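Side-chain contacts in response regulator aspartate phosphatase H (PDB 3Q15), which dephosphorylates the sporulation phosphotransferase Spo0F and also acts on the response regulator ComA, so helping to separate competence from sporulation in time: residues A[183-188]-A[206-211]; A[211-214]-A[220-223]. One frame throughout, in Å; residues are numbered along the deposited sequence.

Overall arrangement
Both contacts lie on helix 198-214, one part-way along it and the other at its C-terminal end, with their centres about 9 Å apart. Interaction 1 joins it to helix 178-194, both segments lying in the predicted third TPR repeat; interaction 2 joins it to helix 218-235, the next helix along the chain. Each is apolar and partly buried, with an alanine of helix 198-214 in the deeper part: Ala208 in the first, Ala212 in the second. Interaction 1 adds the Phe186 ring to an aliphatic contact and ends outward in small Ala207; interaction 2 rests mainly on aliphatic Ile221 and the exposed thioether chain of Met213. Phe186 links them, its CE2 lying 3.5 Å from Ile223 CG2.

Interaction 1: residues A[183-188]-A[206-211]; sequences QSLFVI and EAALEL
Leu185 and Phe186 converge on Ala208 where the two antiparallel helices of a TPR helical hairpin pack together; both segments fall within the predicted third repeat of the TPR domain. The axes of segments 183-188 and 206-211 come within 9.1 Å of each other, with 163° between their N-to-C directions. Small residues on segment 206-211 help to explain so close an approach: Leu185 and Ala208 face each other with their CA atoms 6.1 Å apart, and a methyl is all that projects from Ala208 into the gap.

The aliphatic part of the contact belongs to Leu185. Its CG stands anti to its own carbonyl carbon (chi1 -65°), and from there CD1 reaches across to the other helix. This one methyl lies against the Ala208 backbone as well as its side chain, and it also meets the methyl of the more exposed Ala207 at the outer margin. Leucine suits the place because its branched end can reach past a neighbouring methyl to the main chain behind it.

The aromatic part is Phe186, which comes to Ala208 from another direction. The ring carbon CE1 makes the approach, with the methyl of Ala208 set obliquely to the ring. The same side chain also packs on Ile223 and Asn227 of helix 218-235, so a broad, flat group serves two neighbouring helices at once. Ala208 CB thus meets two hydrophobic partners, 3.7 Å from Leu185 CD1 and 3.6 Å from Phe186 CE1.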
loop_
_atom_site.group_PDB
_atom_site.type_symbol
_atom_site.label_atom_id
_atom_site.label_comp_id
_atom_site.label_asym_id
_atom_site.label_seq_id
_atom_site.Cartn_x
_atom_site.Cartn_y
_atom_site.Cartn_z
ATOM N N GLN A 183 4.663 20.775 4.338
ATOM C CA GLN A 183 4.150 19.958 3.241
ATOM C C GLN A 183 3.705 18.593 3.750
ATOM O O GLN A 183 2.725 18.033 3.265
ATOM C CB GLN A 183 5.208 19.786 2.145
ATOM C CG GLN A 183 5.579 21.066 1.417
ATOM C CD GLN A 183 6.839 20.921 0.580
ATOM O OE1 GLN A 183 7.819 20.305 1.007
ATOM N NE2 GLN A 183 6.817 21.485 -0.620
ATOM N N SER A 184 4.430 18.059 4.729
ATOM C CA SER A 184 4.086 16.762 5.307
ATOM C C SER A 184 2.788 16.848 6.098
ATOM O O SER A 184 1.984 15.914 6.095
ATOM C CB SER A 184 5.218 16.235 6.187
ATOM O OG SER A 184 6.361 15.928 5.407
ATOM N N LEU A 185 2.586 17.975 6.769
ATOM C CA LEU A 185 1.353 18.208 7.505
ATOM C C LEU A 185 0.170 18.314 6.550
ATOM O O LEU A 185 -0.904 17.775 6.822
ATOM C CB LEU A 185 1.472 19.469 8.369
ATOM C CG LEU A 185 2.502 19.377 9.500
ATOM C CD1 LEU A 185 2.769 20.741 10.131
ATOM C CD2 LEU A 185 2.053 18.375 10.555
ATOM N N PHE A 186 0.370 19.009 5.433
ATOM C CA PHE A 186 -0.665 19.099 4.402
ATOM C C PHE A 186 -1.043 17.718 3.875
ATOM O O PHE A 186 -2.221 17.419 3.675
ATOM C CB PHE A 186 -0.220 19.999 3.242
ATOM C CG PHE A 186 -0.169 21.459 3.593
ATOM C CD1 PHE A 186 -0.726 21.922 4.776
ATOM C CD2 PHE A 186 0.433 22.370 2.742
ATOM C CE1 PHE A 186 -0.681 23.266 5.106
ATOM C CE2 PHE A 186 0.481 23.715 3.065
ATOM C CZ PHE A 186 -0.078 24.163 4.251
ATOM N N VAL A 187 -0.038 16.875 3.653
ATOM C CA VAL A 187 -0.283 15.525 3.161
ATOM C C VAL A 187 -1.087 14.714 4.172
ATOM O O VAL A 187 -2.034 14.018 3.809
ATOM C CB VAL A 187 1.025 14.798 2.819
ATOM C CG1 VAL A 187 0.748 13.337 2.493
ATOM C CG2 VAL A 187 1.712 15.488 1.649
ATOM N N ILE A 188 -0.718 14.819 5.444
ATOM C CA ILE A 188 -1.439 14.119 6.500
ATOM C C ILE A 188 -2.898 14.572 6.565
ATOM O O ILE A 188 -3.811 13.749 6.654
ATOM C CB ILE A 188 -0.765 14.331 7.864
ATOM C CG1 ILE A 188 0.654 13.763 7.844
ATOM C CG2 ILE A 188 -1.579 13.684 8.971
ATOM C CD1 ILE A 188 1.456 14.074 9.106
ATOM N N GLU A 206 -3.425 23.351 11.586
ATOM C CA GLU A 206 -3.124 24.425 12.526
ATOM C C GLU A 206 -1.634 24.462 12.858
ATOM O O GLU A 206 -1.038 25.536 12.936
ATOM C CB GLU A 206 -3.966 24.296 13.799
ATOM C CG GLU A 206 -5.454 24.547 13.583
ATOM C CD GLU A 206 -6.280 24.344 14.841
ATOM O OE1 GLU A 206 -7.407 24.879 14.906
ATOM O OE2 GLU A 206 -5.808 23.646 15.763
ATOM N N ALA A 207 -1.034 23.292 13.050
ATOM C CA ALA A 207 0.401 23.223 13.313
ATOM C C ALA A 207 1.170 23.759 12.114
ATOM O O ALA A 207 2.172 24.454 12.265
ATOM C CB ALA A 207 0.821 21.793 13.616
ATOM N N ALA A 208 0.690 23.436 10.917
ATOM C CA ALA A 208 1.305 23.942 9.698
ATOM C C ALA A 208 1.227 25.464 9.651
ATOM O O ALA A 208 2.203 26.131 9.316
ATOM C CB ALA A 208 0.647 23.332 8.466
ATOM N N LEU A 209 0.063 26.010 9.990
ATOM C CA LEU A 209 -0.101 27.458 10.020
ATOM C C LEU A 209 0.892 28.111 10.981
ATOM O O LEU A 209 1.554 29.087 10.630
ATOM C CB LEU A 209 -1.532 27.848 10.406
ATOM C CG LEU A 209 -1.767 29.349 10.630
ATOM C CD1 LEU A 209 -1.433 30.146 9.375
ATOM C CD2 LEU A 209 -3.198 29.629 11.076
ATOM N N GLU A 210 0.986 27.570 12.193
ATOM C CA GLU A 210 1.880 28.126 13.208
ATOM C C GLU A 210 3.334 28.076 12.759
ATOM O O GLU A 210 4.076 29.043 12.916
ATOM C CB GLU A 210 1.713 27.402 14.549
ATOM C CG GLU A 210 0.813 28.131 15.538
ATOM C CD GLU A 210 1.211 27.892 16.986
ATOM O OE1 GLU A 210 1.574 26.747 17.331
ATOM O OE2 GLU A 210 1.169 28.856 17.780
ATOM N N LEU A 211 3.735 26.941 12.200
ATOM C CA LEU A 211 5.100 26.773 11.723
ATOM C C LEU A 211 5.399 27.761 10.598
ATOM O O LEU A 211 6.454 28.397 10.577
ATOM C CB LEU A 211 5.319 25.337 11.247
ATOM C CG LEU A 211 6.742 24.959 10.844
ATOM C CD1 LEU A 211 7.714 25.231 11.984
ATOM C CD2 LEU A 211 6.793 23.502 10.419
#

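Interaction 2: residues A[211-214]-A[220-223]; sequences LAMD and FIAI
Ile221 pushes its CG1-CD1 arm against the last turn of helix 198-214, into the shallow hollow between Ala212 and Met213. The contact joins successive helices of the TPR superhelix, from the predicted third repeat toward the fourth, across a short loop. With chi1 at -68°, CG1 stands beside the backbone N and CD1 is carried across to the opposing helix. There CG1 rests 3.7 Å from Ala212 O, while CD1 meets Met213 CG at 3.6 Å.

Met213 forms the outer wall. Its long unbranched chain, extended beyond CG, suits a place across the isoleucine, which it crosses at about a right angle; its far end, CE, passes 4.0 Å from CG2 of Ile221, the second arm that branching at CB provides. On the inner side the bump is Ala212 CB, small enough to sit close to the backbone of Phe220 and 3.9 Å from Phe220 CB. Cutting Ile221 back to an alanine removes CG1, CG2 and CD1, and would probably leave a gap beside Ala212 O and set Met213 freer to swing.

Every side-chain group meeting here is apolar, which suggests that the contact itself relies on matched shape and on keeping water from its inner side.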
loop_
_atom_site.group_PDB
_atom_site.type_symbol
_atom_site.label_atom_id
_atom_site.label_comp_id
_atom_site.label_asym_id
_atom_site.label_seq_id
_atom_site.Cartn_x
_atom_site.Cartn_y
_atom_site.Cartn_z
ATOM N N LEU A 211 3.735 26.941 12.200
ATOM C CA LEU A 211 5.100 26.773 11.723
ATOM C C LEU A 211 5.399 27.761 10.598
ATOM O O LEU A 211 6.454 28.397 10.577
ATOM C CB LEU A 211 5.319 25.337 11.247
ATOM C CG LEU A 211 6.742 24.959 10.844
ATOM C CD1 LEU A 211 7.714 25.231 11.984
ATOM C CD2 LEU A 211 6.793 23.502 10.419
ATOM N N ALA A 212 4.452 27.889 9.671
ATOM C CA ALA A 212 4.590 28.786 8.526
ATOM C C ALA A 212 4.751 30.246 8.939
ATOM O O ALA A 212 5.460 31.010 8.283
ATOM C CB ALA A 212 3.399 28.631 7.587
ATOM N N MET A 213 4.082 30.638 10.019
ATOM C CA MET A 213 4.187 32.006 10.521
ATOM C C MET A 213 5.513 32.252 11.236
ATOM O O MET A 213 6.057 33.355 11.188
ATOM C CB MET A 213 3.006 32.352 11.432
ATOM C CG MET A 213 1.776 32.837 10.681
ATOM S SD MET A 213 0.457 33.391 11.774
ATOM C CE MET A 213 -0.645 34.186 10.607
ATOM N N ASP A 214 6.032 31.221 11.896
ATOM C CA ASP A 214 7.331 31.320 12.550
ATOM C C ASP A 214 8.430 31.601 11.527
ATOM O O ASP A 214 9.246 32.500 11.715
ATOM C CB ASP A 214 7.647 30.044 13.335
ATOM C CG ASP A 214 6.863 29.946 14.634
ATOM O OD1 ASP A 214 6.265 28.879 14.890
ATOM O OD2 ASP A 214 6.851 30.929 15.405
ATOM N N PHE A 220 2.963 29.954 2.344
ATOM C CA PHE A 220 2.493 28.857 3.184
ATOM C C PHE A 220 1.559 29.318 4.300
ATOM O O PHE A 220 0.799 28.522 4.848
ATOM C CB PHE A 220 3.665 28.058 3.751
ATOM C CG PHE A 220 4.291 27.129 2.756
ATOM C CD1 PHE A 220 3.590 26.033 2.278
ATOM C CD2 PHE A 220 5.578 27.352 2.294
ATOM C CE1 PHE A 220 4.161 25.175 1.356
ATOM C CE2 PHE A 220 6.156 26.498 1.375
ATOM C CZ PHE A 220 5.449 25.409 0.904
ATOM N N ILE A 221 1.621 30.602 4.633
ATOM C CA ILE A 221 0.665 31.179 5.566
ATOM C C ILE A 221 -0.699 31.260 4.887
ATOM O O ILE A 221 -1.717 30.874 5.461
ATOM C CB ILE A 221 1.097 32.584 6.043
ATOM C CG1 ILE A 221 2.347 32.490 6.918
ATOM C CG2 ILE A 221 -0.027 33.252 6.817
ATOM C CD1 ILE A 221 2.851 33.831 7.418
ATOM N N ALA A 222 -0.703 31.753 3.655
ATOM C CA ALA A 222 -1.926 31.849 2.870
ATOM C C ALA A 222 -2.512 30.469 2.585
ATOM O O ALA A 222 -3.718 30.258 2.715
ATOM C CB ALA A 222 -1.655 32.587 1.572
ATOM N N ILE A 223 -1.654 29.533 2.192
ATOM C CA ILE A 223 -2.105 28.183 1.869
ATOM C C ILE A 223 -2.657 27.474 3.098
ATOM O O ILE A 223 -3.692 26.811 3.026
ATOM C CB ILE A 223 -0.979 27.332 1.248
ATOM C CG1 ILE A 223 -0.548 27.917 -0.099
ATOM C CG2 ILE A 223 -1.439 25.897 1.068
ATOM C CD1 ILE A 223 0.645 27.218 -0.721
#